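Local coordinates for protein indole-3-acetic acid-amido synthetase GH3.15 (Arabidopsis thaliana, PDB 6E1Q) that conjugates glutamine, and possibly cysteine, to the auxin precursor indole-3-butyric acid, and glutamine to the herbicide 2,4-DB, in an ATP-dependent adenylating reaction, at residues T449-L454 against F505-S510; Y478-E483 against G526-K531; N240-R245 against E269-I274. One frame throughout, in Å; residues are numbered along the deposited sequence.

Contact 1 (T449-L454 against F505-S510); sequences TNAKLL and FTVEES
Thr506 lays its methyl CG2 against the backbone of the facing helix, 3.8 Å from Ala451 CA, while its CB rests on the Ala451 methyl. The threonine methyl stands anti to the backbone N, which turns it onto helix 441-452 and leaves OG1 beside its own backbone, where it bonds to the carbonyl of Glu502 one turn earlier. This small pair lets two helices of the C-terminal domain come close, with the CA atoms of Ala451 and Thr506 only 5.1 Å apart. On one flank Ala451 CB presses on Val507 CG2 at 3.4 Å, a close approach for two methyl groups. Further along the chain, Leu454 sends CD2 obliquely across to Thr506 OG1 at 3.7 Å, a touch of carbon on oxygen without a bond; the leucine side chain also touches Glu502 and Cys503. At the other end the contact turns polar. Asn450 OD1 lies 2.8 Å from Ser510 OG, and the same hydroxyl is 3.1 Å from Thr506 O within its own helix, so its single proton has two possible acceptors. Asn450 OD1 also receives a bond from Lys446 NZ, which probably polarises the amide. Small apolar groups therefore set the spacing of these helices, and a short amide-hydroxyl contact ties their partly exposed margin.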
ATOM      1  N   THR A 449       3.362   9.760 -15.650  1.00 27.39           N
ATOM      2  CA  THR A 449       2.186  10.612 -15.461  1.00 29.87           C
ATOM      3  C   THR A 449       2.114  11.727 -16.500  1.00 33.44           C
ATOM      4  O   THR A 449       1.065  11.946 -17.122  1.00 31.58           O
ATOM      5  CB  THR A 449       2.209  11.196 -14.047  1.00 38.35           C
ATOM      6  OG1 THR A 449       1.947  10.149 -13.103  1.00 38.95           O
ATOM      7  CG2 THR A 449       1.174  12.326 -13.880  1.00 39.45           C
ATOM      8  N   ASN A 450       3.214  12.473 -16.673  1.00 30.88           N
ATOM      9  CA  ASN A 450       3.232  13.522 -17.690  1.00 31.75           C
ATOM     10  C   ASN A 450       2.980  12.951 -19.072  1.00 32.34           C
ATOM     11  O   ASN A 450       2.211  13.520 -19.857  1.00 32.13           O
ATOM     12  CB  ASN A 450       4.571  14.262 -17.696  1.00 33.01           C
ATOM     13  CG  ASN A 450       4.788  15.110 -16.459  1.00 39.05           C
ATOM     14  OD1 ASN A 450       5.931  15.390 -16.081  1.00 38.30           O
ATOM     15  ND2 ASN A 450       3.705  15.541 -15.840  1.00 34.96           N
ATOM     16  N   ALA A 451       3.629  11.831 -19.397  1.00 26.90           N
ATOM     17  CA  ALA A 451       3.507  11.312 -20.758  1.00 30.26           C
ATOM     18  C   ALA A 451       2.130  10.709 -21.008  1.00 29.08           C
ATOM     19  O   ALA A 451       1.579  10.852 -22.103  1.00 28.34           O
ATOM     20  CB  ALA A 451       4.599  10.280 -21.035  1.00 23.22           C
ATOM     21  N   LYS A 452       1.558  10.016 -20.024  1.00 31.25           N
ATOM     22  CA  LYS A 452       0.301   9.322 -20.321  1.00 32.63           C
ATOM     23  C   LYS A 452      -0.854  10.296 -20.531  1.00 33.63           C
ATOM     24  O   LYS A 452      -1.843   9.947 -21.188  1.00 35.62           O
ATOM     25  CB  LYS A 452      -0.031   8.322 -19.216  1.00 27.96           C
ATOM     26  CG  LYS A 452      -0.519   8.960 -17.898  1.00 32.77           C
ATOM     27  CD  LYS A 452      -0.877   7.874 -16.882  1.00 33.13           C
ATOM     28  CE  LYS A 452      -1.324   8.453 -15.557  1.00 33.75           C
ATOM     29  NZ  LYS A 452      -1.757   7.374 -14.604  1.00 36.18           N
ATOM     30  N   LEU A 453      -0.736  11.515 -20.006  1.00 35.02           N
ATOM     31  CA  LEU A 453      -1.729  12.554 -20.264  1.00 38.24           C
ATOM     32  C   LEU A 453      -1.927  12.804 -21.752  1.00 35.95           C
ATOM     33  O   LEU A 453      -3.038  13.146 -22.185  1.00 40.01           O
ATOM     34  CB  LEU A 453      -1.298  13.848 -19.581  1.00 42.22           C
ATOM     35  CG  LEU A 453      -2.446  14.735 -19.151  1.00 51.11           C
ATOM     36  CD1 LEU A 453      -3.037  14.167 -17.855  1.00 54.42           C
ATOM     37  CD2 LEU A 453      -1.941  16.154 -18.973  1.00 54.10           C
ATOM     38  N   LEU A 454      -0.880  12.627 -22.559  1.00 32.83           N
ATOM     39  CA  LEU A 454      -1.015  12.876 -23.993  1.00 27.79           C
ATOM     40  C   LEU A 454      -1.993  11.919 -24.655  1.00 34.59           C
ATOM     41  O   LEU A 454      -2.461  12.201 -25.760  1.00 35.68           O
ATOM     42  CB  LEU A 454       0.342  12.766 -24.680  1.00 32.42           C
ATOM     43  CG  LEU A 454       1.179  14.055 -24.722  1.00 44.70           C
ATOM     44  CD1 LEU A 454       1.400  14.617 -23.328  1.00 55.58           C
ATOM     45  CD2 LEU A 454       2.501  13.786 -25.403  1.00 47.55           C
ATOM     46  N   PHE A 505       9.279  11.055 -25.777  1.00 36.01           N
ATOM     47  CA  PHE A 505      10.007  12.280 -25.470  1.00 38.03           C
ATOM     48  C   PHE A 505       9.567  12.880 -24.140  1.00 37.51           C
ATOM     49  O   PHE A 505      10.398  13.389 -23.376  1.00 40.53           O
ATOM     50  CB  PHE A 505       9.797  13.290 -26.587  1.00 31.10           C
ATOM     51  CG  PHE A 505      10.271  14.648 -26.252  1.00 31.46           C
ATOM     52  CD1 PHE A 505      11.631  14.929 -26.226  1.00 33.14           C
ATOM     53  CD2 PHE A 505       9.364  15.660 -25.957  1.00 34.60           C
ATOM     54  CE1 PHE A 505      12.091  16.212 -25.929  1.00 36.92           C
ATOM     55  CE2 PHE A 505       9.810  16.941 -25.643  1.00 38.19           C
ATOM     56  CZ  PHE A 505      11.177  17.219 -25.633  1.00 40.88           C
ATOM     57  N   THR A 506       8.265  12.833 -23.849  1.00 31.78           N
ATOM     58  CA  THR A 506       7.753  13.510 -22.664  1.00 30.33           C
ATOM     59  C   THR A 506       8.255  12.842 -21.397  1.00 29.38           C
ATOM     60  O   THR A 506       8.545  13.525 -20.410  1.00 36.46           O
ATOM     61  CB  THR A 506       6.224  13.536 -22.708  1.00 34.48           C
ATOM     62  OG1 THR A 506       5.825  14.152 -23.930  1.00 31.54           O
ATOM     63  CG2 THR A 506       5.640  14.331 -21.543  1.00 31.86           C
ATOM     64  N   VAL A 507       8.356  11.510 -21.400  1.00 30.00           N
ATOM     65  CA  VAL A 507       9.049  10.821 -20.312  1.00 32.87           C
ATOM     66  C   VAL A 507      10.469  11.347 -20.176  1.00 37.15           C
ATOM     67  O   VAL A 507      10.918  11.704 -19.080  1.00 35.34           O
ATOM     68  CB  VAL A 507       9.066   9.298 -20.539  1.00 34.55           C
ATOM     69  CG1 VAL A 507       9.729   8.609 -19.341  1.00 29.76           C
ATOM     70  CG2 VAL A 507       7.676   8.756 -20.739  1.00 31.90           C
ATOM     71  N   GLU A 508      11.206  11.379 -21.293  1.00 35.30           N
ATOM     72  CA  GLU A 508      12.610  11.779 -21.237  1.00 41.47           C
ATOM     73  C   GLU A 508      12.762  13.193 -20.713  1.00 37.01           C
ATOM     74  O   GLU A 508      13.639  13.468 -19.890  1.00 40.30           O
ATOM     75  CB  GLU A 508      13.250  11.689 -22.614  1.00 44.96           C
ATOM     76  CG  GLU A 508      13.411  10.296 -23.137  1.00 48.92           C
ATOM     77  CD  GLU A 508      14.475  10.230 -24.203  1.00 50.43           C
ATOM     78  OE1 GLU A 508      14.281  10.857 -25.268  1.00 50.31           O
ATOM     79  OE2 GLU A 508      15.505   9.568 -23.973  1.00 52.39           O
ATOM     80  N   GLU A 509      11.916  14.107 -21.193  1.00 36.39           N
ATOM     81  CA  GLU A 509      12.012  15.499 -20.788  1.00 40.59           C
ATOM     82  C   GLU A 509      11.714  15.659 -19.309  1.00 45.33           C
ATOM     83  O   GLU A 509      12.113  16.664 -18.710  1.00 38.51           O
ATOM     84  CB  GLU A 509      11.052  16.341 -21.648  1.00 44.03           C
ATOM     85  CG  GLU A 509      10.953  17.821 -21.312  1.00 47.31           C
ATOM     86  CD  GLU A 509      12.119  18.650 -21.846  1.00 67.89           C
ATOM     87  OE1 GLU A 509      13.018  18.083 -22.504  1.00 74.40           O
ATOM     88  OE2 GLU A 509      12.132  19.877 -21.606  1.00 74.13           O
ATOM     89  N   SER A 510      11.035  14.675 -18.708  1.00 37.74           N
ATOM     90  CA  SER A 510      10.679  14.689 -17.299  1.00 39.29           C
ATOM     91  C   SER A 510      11.712  14.020 -16.399  1.00 39.55           C
ATOM     92  O   SER A 510      11.562  14.080 -15.175  1.00 41.37           O
ATOM     93  CB  SER A 510       9.341  13.988 -17.091  1.00 36.00           C
ATOM     94  OG  SER A 510       8.261  14.749 -17.574  1.00 36.02           O
TER

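Contact 2 (Y478-E483 against G526-K531)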
ATOM      1  N   TYR A 478      16.581   3.197 -21.891  1.00 47.91           N
ATOM      2  CA  TYR A 478      15.455   2.733 -21.100  1.00 49.20           C
ATOM      3  C   TYR A 478      14.377   2.149 -21.996  1.00 51.95           C
ATOM      4  O   TYR A 478      14.097   2.664 -23.082  1.00 51.92           O
ATOM      5  CB  TYR A 478      14.844   3.871 -20.288  1.00 41.19           C
ATOM      6  CG  TYR A 478      15.707   4.444 -19.194  1.00 45.21           C
ATOM      7  CD1 TYR A 478      16.956   3.919 -18.904  1.00 48.56           C
ATOM      8  CD2 TYR A 478      15.259   5.525 -18.444  1.00 39.99           C
ATOM      9  CE1 TYR A 478      17.734   4.460 -17.895  1.00 50.78           C
ATOM     10  CE2 TYR A 478      16.019   6.059 -17.436  1.00 42.27           C
ATOM     11  CZ  TYR A 478      17.256   5.533 -17.167  1.00 45.00           C
ATOM     12  OH  TYR A 478      18.015   6.082 -16.164  1.00 50.05           O
ATOM     13  N   VAL A 479      13.754   1.081 -21.511  1.00 48.44           N
ATOM     14  CA  VAL A 479      12.564   0.486 -22.103  1.00 40.57           C
ATOM     15  C   VAL A 479      11.427   0.621 -21.095  1.00 44.30           C
ATOM     16  O   VAL A 479      11.536   0.113 -19.970  1.00 39.88           O
ATOM     17  CB  VAL A 479      12.793  -0.996 -22.449  1.00 41.59           C
ATOM     18  CG1 VAL A 479      11.487  -1.639 -22.866  1.00 36.99           C
ATOM     19  CG2 VAL A 479      13.838  -1.144 -23.543  1.00 43.48           C
ATOM     20  N   ILE A 480      10.336   1.280 -21.493  1.00 40.14           N
ATOM     21  CA  ILE A 480       9.119   1.349 -20.680  1.00 38.93           C
ATOM     22  C   ILE A 480       8.019   0.519 -21.340  1.00 37.45           C
ATOM     23  O   ILE A 480       7.665   0.752 -22.502  1.00 36.75           O
ATOM     24  CB  ILE A 480       8.657   2.799 -20.465  1.00 35.59           C
ATOM     25  CG1 ILE A 480       9.859   3.727 -20.305  1.00 40.16           C
ATOM     26  CG2 ILE A 480       7.737   2.884 -19.254  1.00 28.08           C
ATOM     27  CD1 ILE A 480      10.606   3.561 -19.002  1.00 36.03           C
ATOM     28  N   TYR A 481       7.460  -0.440 -20.594  1.00 33.67           N
ATOM     29  CA  TYR A 481       6.345  -1.254 -21.078  1.00 38.00           C
ATOM     30  C   TYR A 481       5.019  -0.606 -20.675  1.00 34.59           C
ATOM     31  O   TYR A 481       4.762  -0.397 -19.488  1.00 29.58           O
ATOM     32  CB  TYR A 481       6.418  -2.683 -20.527  1.00 37.36           C
ATOM     33  CG  TYR A 481       7.688  -3.432 -20.886  1.00 40.84           C
ATOM     34  CD1 TYR A 481       7.794  -4.135 -22.082  1.00 43.03           C
ATOM     35  CD2 TYR A 481       8.784  -3.431 -20.026  1.00 45.34           C
ATOM     36  CE1 TYR A 481       8.971  -4.818 -22.418  1.00 45.36           C
ATOM     37  CE2 TYR A 481       9.957  -4.108 -20.349  1.00 45.74           C
ATOM     38  CZ  TYR A 481      10.037  -4.800 -21.540  1.00 47.76           C
ATOM     39  OH  TYR A 481      11.196  -5.459 -21.836  1.00 53.56           O
ATOM     40  N   TRP A 482       4.164  -0.338 -21.654  1.00 31.97           N
ATOM     41  CA  TRP A 482       2.879   0.321 -21.446  1.00 35.29           C
ATOM     42  C   TRP A 482       1.761  -0.637 -21.839  1.00 40.10           C
ATOM     43  O   TRP A 482       1.715  -1.104 -22.981  1.00 40.74           O
ATOM     44  CB  TRP A 482       2.777   1.607 -22.280  1.00 31.29           C
ATOM     45  CG  TRP A 482       3.327   2.839 -21.607  1.00 30.70           C
ATOM     46  CD1 TRP A 482       4.169   2.881 -20.543  1.00 32.73           C
ATOM     47  CD2 TRP A 482       3.052   4.199 -21.958  1.00 26.91           C
ATOM     48  NE1 TRP A 482       4.447   4.185 -20.208  1.00 31.71           N
ATOM     49  CE2 TRP A 482       3.768   5.015 -21.057  1.00 32.17           C
ATOM     50  CE3 TRP A 482       2.271   4.806 -22.944  1.00 31.26           C
ATOM     51  CZ2 TRP A 482       3.723   6.403 -21.106  1.00 28.05           C
ATOM     52  CZ3 TRP A 482       2.223   6.196 -22.995  1.00 27.85           C
ATOM     53  CH2 TRP A 482       2.937   6.974 -22.076  1.00 32.40           C
ATOM     54  N   GLU A 483       0.856  -0.921 -20.910  1.00 34.16           N
ATOM     55  CA  GLU A 483      -0.366  -1.643 -21.252  1.00 35.55           C
ATOM     56  C   GLU A 483      -1.501  -0.634 -21.366  1.00 28.39           C
ATOM     57  O   GLU A 483      -1.835   0.040 -20.386  1.00 33.21           O
ATOM     58  CB  GLU A 483      -0.708  -2.720 -20.225  1.00 41.18           C
ATOM     59  CG  GLU A 483      -1.977  -3.470 -20.609  1.00 48.39           C
ATOM     60  CD  GLU A 483      -2.266  -4.659 -19.720  1.00 52.36           C
ATOM     61  OE1 GLU A 483      -1.303  -5.332 -19.286  1.00 52.10           O
ATOM     62  OE2 GLU A 483      -3.466  -4.925 -19.475  1.00 54.64           O
ATOM     63  N   GLY A 526      20.991   6.260 -25.015  1.00 56.12           N
ATOM     64  CA  GLY A 526      20.260   6.272 -26.259  1.00 58.19           C
ATOM     65  C   GLY A 526      18.810   6.692 -26.077  1.00 66.32           C
ATOM     66  O   GLY A 526      18.369   7.044 -24.977  1.00 56.98           O
ATOM     67  N   PRO A 527      18.036   6.646 -27.163  1.00 62.58           N
ATOM     68  CA  PRO A 527      16.670   7.186 -27.123  1.00 54.35           C
ATOM     69  C   PRO A 527      15.723   6.281 -26.348  1.00 50.60           C
ATOM     70  O   PRO A 527      15.678   5.071 -26.570  1.00 47.92           O
ATOM     71  CB  PRO A 527      16.279   7.274 -28.605  1.00 54.32           C
ATOM     72  CG  PRO A 527      17.579   7.066 -29.380  1.00 56.37           C
ATOM     73  CD  PRO A 527      18.415   6.198 -28.511  1.00 64.50           C
ATOM     74  N   LEU A 528      14.944   6.882 -25.452  1.00 47.33           N
ATOM     75  CA  LEU A 528      13.996   6.103 -24.671  1.00 42.05           C
ATOM     76  C   LEU A 528      12.995   5.415 -25.585  1.00 43.27           C
ATOM     77  O   LEU A 528      12.593   5.948 -26.625  1.00 43.40           O
ATOM     78  CB  LEU A 528      13.259   6.981 -23.665  1.00 44.23           C
ATOM     79  CG  LEU A 528      12.268   6.275 -22.730  1.00 37.89           C
ATOM     80  CD1 LEU A 528      12.379   6.818 -21.321  1.00 38.61           C
ATOM     81  CD2 LEU A 528      10.837   6.429 -23.244  1.00 30.57           C
ATOM     82  N   GLU A 529      12.591   4.218 -25.174  1.00 42.61           N
ATOM     83  CA  GLU A 529      11.714   3.363 -25.955  1.00 42.53           C
ATOM     84  C   GLU A 529      10.498   2.998 -25.128  1.00 42.29           C
ATOM     85  O   GLU A 529      10.630   2.599 -23.969  1.00 45.61           O
ATOM     86  CB  GLU A 529      12.452   2.093 -26.382  1.00 47.20           C
ATOM     87  CG  GLU A 529      11.602   1.087 -27.120  1.00 49.62           C
ATOM     88  CD  GLU A 529      12.446  -0.035 -27.728  1.00 64.10           C
ATOM     89  OE1 GLU A 529      13.646  -0.143 -27.382  1.00 67.44           O
ATOM     90  OE2 GLU A 529      11.909  -0.801 -28.554  1.00 66.42           O
ATOM     91  N   ILE A 530       9.316   3.120 -25.723  1.00 42.02           N
ATOM     92  CA  ILE A 530       8.089   2.621 -25.127  1.00 39.40           C
ATOM     93  C   ILE A 530       7.618   1.447 -25.964  1.00 46.67           C
ATOM     94  O   ILE A 530       7.482   1.564 -27.193  1.00 40.50           O
ATOM     95  CB  ILE A 530       6.998   3.701 -25.025  1.00 39.41           C
ATOM     96  CG1 ILE A 530       7.407   4.785 -24.026  1.00 31.74           C
ATOM     97  CG2 ILE A 530       5.660   3.061 -24.622  1.00 32.48           C
ATOM     98  CD1 ILE A 530       6.435   5.960 -23.953  1.00 32.08           C
ATOM     99  N   LYS A 531       7.392   0.313 -25.302  1.00 39.93           N
ATOM    100  CA  LYS A 531       6.838  -0.875 -25.934  1.00 41.34           C
ATOM    101  C   LYS A 531       5.428  -1.078 -25.398  1.00 45.54           C
ATOM    102  O   LYS A 531       5.222  -1.145 -24.180  1.00 45.34           O
ATOM    103  CB  LYS A 531       7.716  -2.101 -25.677  1.00 41.97           C
ATOM    104  CG  LYS A 531       9.149  -1.973 -26.238  1.00 53.76           C
ATOM    105  CD  LYS A 531      10.089  -3.072 -25.722  1.00 58.48           C
ATOM    106  CE  LYS A 531      10.888  -3.701 -26.843  1.00 64.32           C
ATOM    107  NZ  LYS A 531      12.324  -3.908 -26.521  1.00 66.87           N
TER
HETATM  108  O   HOH W   1      16.662   5.901 -22.733  1.00 40.56           O
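Ile530 and Trp482 form the apolar centre of a parallel strand pair, the middle of a four-stranded mixed sheet in the C-terminal domain, in which 477-485 and 529-533 lie between 461-470 and 574-579. Ile530 CD1 sits over one face of the indole, 4.0 Å from the centroid of the six-membered ring and 10° off its normal, a CH-pi contact. The second branch, CG2, lies over the same ring system nearer the five-membered ring, 3.8 Å from Trp482 CG. With CG1 beside the backbone N and CD1 extended beyond it (chi2 175°), the isoleucine can cover both rings. Leu528 continues this face, its CD1 against Tyr478 CB and CD2 against Ile480 CG1, and helix 497-510 packs over it through Met500, Cys504 and Val507. The backbones are joined by four hydrogen bonds, alternating between the strands; the straightest runs from Ile480 N to Glu529 O, 2.8 Å with 172° at the hydrogen. On the reverse face the aliphatic part of Lys531 runs alongside Tyr481 and crosses Val479, whose CG1 is tightly packed at 3.5 Å from Lys531 CD. The bent end of the lysine carries NZ to a salt bridge with Glu571, and Glu529 OE1 accepts from His477; the salt bridge between Lys531 NZ and Glu529 OE2 is long. Where the pairing begins, ahead of the Glu529 N to Tyr478 O bond, a water accepts from Tyr478 N at 2.8 Å and donates to Gly526 O at 3.0 Å.

Contact 3 (N240-R245 against E269-I274)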
ATOM      1  N   ASN A 240     -25.029 -19.351  -7.904  1.00 32.28           N
ATOM      2  CA  ASN A 240     -24.977 -19.814  -6.517  1.00 35.53           C
ATOM      3  C   ASN A 240     -25.983 -19.070  -5.651  1.00 38.19           C
ATOM      4  O   ASN A 240     -26.629 -19.669  -4.782  1.00 34.28           O
ATOM      5  CB  ASN A 240     -23.579 -19.620  -5.927  1.00 31.74           C
ATOM      6  CG  ASN A 240     -22.580 -20.677  -6.379  1.00 36.19           C
ATOM      7  OD1 ASN A 240     -21.509 -20.791  -5.783  1.00 33.76           O
ATOM      8  ND2 ASN A 240     -22.907 -21.439  -7.438  1.00 27.37           N
ATOM      9  N   ILE A 241     -26.105 -17.757  -5.854  1.00 34.57           N
ATOM     10  CA  ILE A 241     -27.068 -16.965  -5.095  1.00 35.43           C
ATOM     11  C   ILE A 241     -28.494 -17.402  -5.419  1.00 36.36           C
ATOM     12  O   ILE A 241     -29.344 -17.508  -4.526  1.00 36.22           O
ATOM     13  CB  ILE A 241     -26.852 -15.463  -5.368  1.00 30.34           C
ATOM     14  CG1 ILE A 241     -25.512 -14.991  -4.790  1.00 38.67           C
ATOM     15  CG2 ILE A 241     -28.015 -14.618  -4.781  1.00 28.86           C
ATOM     16  CD1 ILE A 241     -25.172 -13.521  -5.123  1.00 36.72           C
ATOM     17  N   ARG A 242     -28.783 -17.660  -6.695  1.00 35.61           N
ATOM     18  CA  ARG A 242     -30.137 -18.067  -7.080  1.00 37.55           C
ATOM     19  C   ARG A 242     -30.532 -19.385  -6.420  1.00 40.60           C
ATOM     20  O   ARG A 242     -31.637 -19.518  -5.880  1.00 37.20           O
ATOM     21  CB  ARG A 242     -30.235 -18.188  -8.608  1.00 36.99           C
ATOM     22  CG  ARG A 242     -31.556 -18.813  -9.097  1.00 38.35           C
ATOM     23  CD  ARG A 242     -31.735 -18.598 -10.594  1.00 42.28           C
ATOM     24  NE  ARG A 242     -31.969 -17.199 -10.932  1.00 38.96           N
ATOM     25  CZ  ARG A 242     -31.067 -16.396 -11.500  1.00 37.92           C
ATOM     26  NH1 ARG A 242     -29.845 -16.844 -11.809  1.00 33.45           N
ATOM     27  NH2 ARG A 242     -31.392 -15.137 -11.763  1.00 38.07           N
ATOM     28  N   THR A 243     -29.633 -20.374  -6.454  1.00 40.12           N
ATOM     29  CA  THR A 243     -29.921 -21.707  -5.942  1.00 37.65           C
ATOM     30  C   THR A 243     -29.663 -21.845  -4.451  1.00 44.26           C
ATOM     31  O   THR A 243     -30.121 -22.820  -3.848  1.00 43.62           O
ATOM     32  CB  THR A 243     -29.072 -22.760  -6.668  1.00 40.38           C
ATOM     33  OG1 THR A 243     -27.684 -22.496  -6.418  1.00 43.59           O
ATOM     34  CG2 THR A 243     -29.326 -22.732  -8.175  1.00 37.23           C
ATOM     35  N   GLY A 244     -28.947 -20.903  -3.845  1.00 35.53           N
ATOM     36  CA  GLY A 244     -28.524 -21.099  -2.474  1.00 38.67           C
ATOM     37  C   GLY A 244     -27.562 -22.245  -2.297  1.00 37.34           C
ATOM     38  O   GLY A 244     -27.496 -22.833  -1.217  1.00 45.87           O
ATOM     39  N   ARG A 245     -26.820 -22.587  -3.342  1.00 34.60           N
ATOM     40  CA  ARG A 245     -25.969 -23.770  -3.365  1.00 37.88           C
ATOM     41  C   ARG A 245     -24.572 -23.369  -3.805  1.00 34.69           C
ATOM     42  O   ARG A 245     -24.405 -22.791  -4.883  1.00 37.58           O
ATOM     43  CB  ARG A 245     -26.535 -24.817  -4.326  1.00 38.87           C
ATOM     44  CG  ARG A 245     -25.823 -26.125  -4.278  1.00 49.86           C
ATOM     45  CD  ARG A 245     -26.141 -26.966  -5.506  1.00 59.60           C
ATOM     46  NE  ARG A 245     -25.377 -28.197  -5.440  1.00 66.50           N
ATOM     47  CZ  ARG A 245     -25.883 -29.367  -5.080  1.00 64.83           C
ATOM     48  NH1 ARG A 245     -27.174 -29.477  -4.794  1.00 67.30           N
ATOM     49  NH2 ARG A 245     -25.097 -30.431  -5.030  1.00 66.23           N
ATOM     50  N   GLU A 269     -34.231 -13.419  -6.715  1.00 43.20           N
ATOM     51  CA  GLU A 269     -34.400 -11.984  -6.937  1.00 48.41           C
ATOM     52  C   GLU A 269     -33.084 -11.238  -6.770  1.00 37.87           C
ATOM     53  O   GLU A 269     -32.766 -10.333  -7.552  1.00 41.03           O
ATOM     54  CB  GLU A 269     -35.459 -11.418  -5.986  1.00 61.57           C
ATOM     55  CG  GLU A 269     -35.222  -9.953  -5.615  1.00 77.64           C
ATOM     56  CD  GLU A 269     -36.433  -9.286  -4.978  1.00 92.53           C
ATOM     57  OE1 GLU A 269     -37.231  -9.999  -4.328  1.00 91.02           O
ATOM     58  OE2 GLU A 269     -36.571  -8.047  -5.121  1.00 96.34           O
ATOM     59  N   LEU A 270     -32.321 -11.581  -5.730  1.00 37.49           N
ATOM     60  CA  LEU A 270     -31.022 -10.953  -5.553  1.00 38.43           C
ATOM     61  C   LEU A 270     -30.077 -11.326  -6.697  1.00 36.87           C
ATOM     62  O   LEU A 270     -29.310 -10.485  -7.187  1.00 38.90           O
ATOM     63  CB  LEU A 270     -30.424 -11.350  -4.204  1.00 29.27           C
ATOM     64  CG  LEU A 270     -28.991 -10.813  -4.009  1.00 39.64           C
ATOM     65  CD1 LEU A 270     -28.980  -9.284  -4.036  1.00 35.24           C
ATOM     66  CD2 LEU A 270     -28.324 -11.353  -2.745  1.00 35.81           C
ATOM     67  N   ALA A 271     -30.119 -12.584  -7.132  1.00 37.12           N
ATOM     68  CA  ALA A 271     -29.315 -12.998  -8.271  1.00 40.52           C
ATOM     69  C   ALA A 271     -29.633 -12.144  -9.494  1.00 37.80           C
ATOM     70  O   ALA A 271     -28.727 -11.648 -10.169  1.00 36.88           O
ATOM     71  CB  ALA A 271     -29.545 -14.489  -8.558  1.00 38.29           C
ATOM     72  N   SER A 272     -30.924 -11.929  -9.763  1.00 35.23           N
ATOM     73  CA  SER A 272     -31.328 -11.191 -10.959  1.00 40.32           C
ATOM     74  C   SER A 272     -30.878  -9.737 -10.887  1.00 40.54           C
ATOM     75  O   SER A 272     -30.465  -9.164 -11.900  1.00 43.66           O
ATOM     76  CB  SER A 272     -32.853 -11.270 -11.138  1.00 39.17           C
ATOM     77  OG  SER A 272     -33.233 -12.533 -11.638  1.00 53.19           O
ATOM     78  N   LEU A 273     -30.953  -9.129  -9.698  1.00 40.93           N
ATOM     79  CA  LEU A 273     -30.489  -7.756  -9.518  1.00 42.52           C
ATOM     80  C   LEU A 273     -29.013  -7.624  -9.858  1.00 35.71           C
ATOM     81  O   LEU A 273     -28.597  -6.673 -10.527  1.00 46.27           O
ATOM     82  CB  LEU A 273     -30.740  -7.297  -8.078  1.00 43.01           C
ATOM     83  CG  LEU A 273     -32.217  -7.138  -7.691  1.00 49.54           C
ATOM     84  CD1 LEU A 273     -32.392  -6.757  -6.213  1.00 48.07           C
ATOM     85  CD2 LEU A 273     -32.864  -6.109  -8.604  1.00 48.47           C
ATOM     86  N   ILE A 274     -28.204  -8.571  -9.396  1.00 31.66           N
ATOM     87  CA  ILE A 274     -26.771  -8.508  -9.633  1.00 31.42           C
ATOM     88  C   ILE A 274     -26.469  -8.801 -11.091  1.00 36.58           C
ATOM     89  O   ILE A 274     -25.601  -8.159 -11.699  1.00 37.44           O
ATOM     90  CB  ILE A 274     -26.043  -9.479  -8.689  1.00 34.44           C
ATOM     91  CG1 ILE A 274     -26.302  -9.075  -7.240  1.00 34.86           C
ATOM     92  CG2 ILE A 274     -24.550  -9.465  -8.956  1.00 32.08           C
ATOM     93  CD1 ILE A 274     -25.666  -9.998  -6.251  1.00 31.63           C
TER
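Ile241, Ala271 and Arg242 carry most of this helix-helix contact in the N-terminal domain, where the last turn of helix 220-243 packs on helix 268-278. Ala271 sits at the closest approach, its CA 5.3 Å from that of Arg242, and its methyl touches both the backbone N and the side chain of that arginine. Ile241 works on the buried side with two branches. CG2, anti to the backbone N, meets the start of helix 268-278, 3.8 Å from Ala271 N and 3.9 Å from Leu270 CD2. CD1 reaches further along that helix and meets Ile274 CD1 at 3.7 Å, the two side chains crossing at about a right angle. Leu203 and Leu207 of helix 194-207 close in on Ile241 from outside the pair, and Leu206 on Ile274, so a third helix completes this small core. Arg242 takes the more exposed side. Its chain leaves the backbone extended and then bends at chi3 (-69°), which folds the guanidinium back so that one face lies over Ala271 CB, offset toward the rim. The strongest polar partner of NH2 is Glu275, one turn beyond Ala271, in a salt bridge. A leucine in place of Arg242 would probably leave Glu275 without its charged mate and Ala271 without the flat cover of the guanidinium. At the edge of that group, in its plane, NH2 also gives Ser272 OG a weak hydrogen bond of 3.2 Å, bent to 130° at the hydrogen.

Contacts 1 and 2 belong to the C-terminal domain, their centres 12 Å apart, whereas contact 3 lies in the N-terminal domain, its centre 47 Å from that of contact 1. Both helices of contact 1 reach contact 2: Val507 CG1, from 497-510, packs on Leu528 CD1, and Ala451 CB, from 441-452, on Trp482 CH2, so the helix pair lies on one face of the sheet. Contact 2 is wholly buried and relies on backbone bonds, with apolar groups on one face and the chains of Lys531 and Glu529 on the other; contacts 1 and 3, helix pairs only partly buried, use an alanine at the closest approach and keep polar groups to the margin: amide and hydroxyl in contact 1, in contact 3 an arginine bonded weakly to a serine and paired with a glutamate just past the segment.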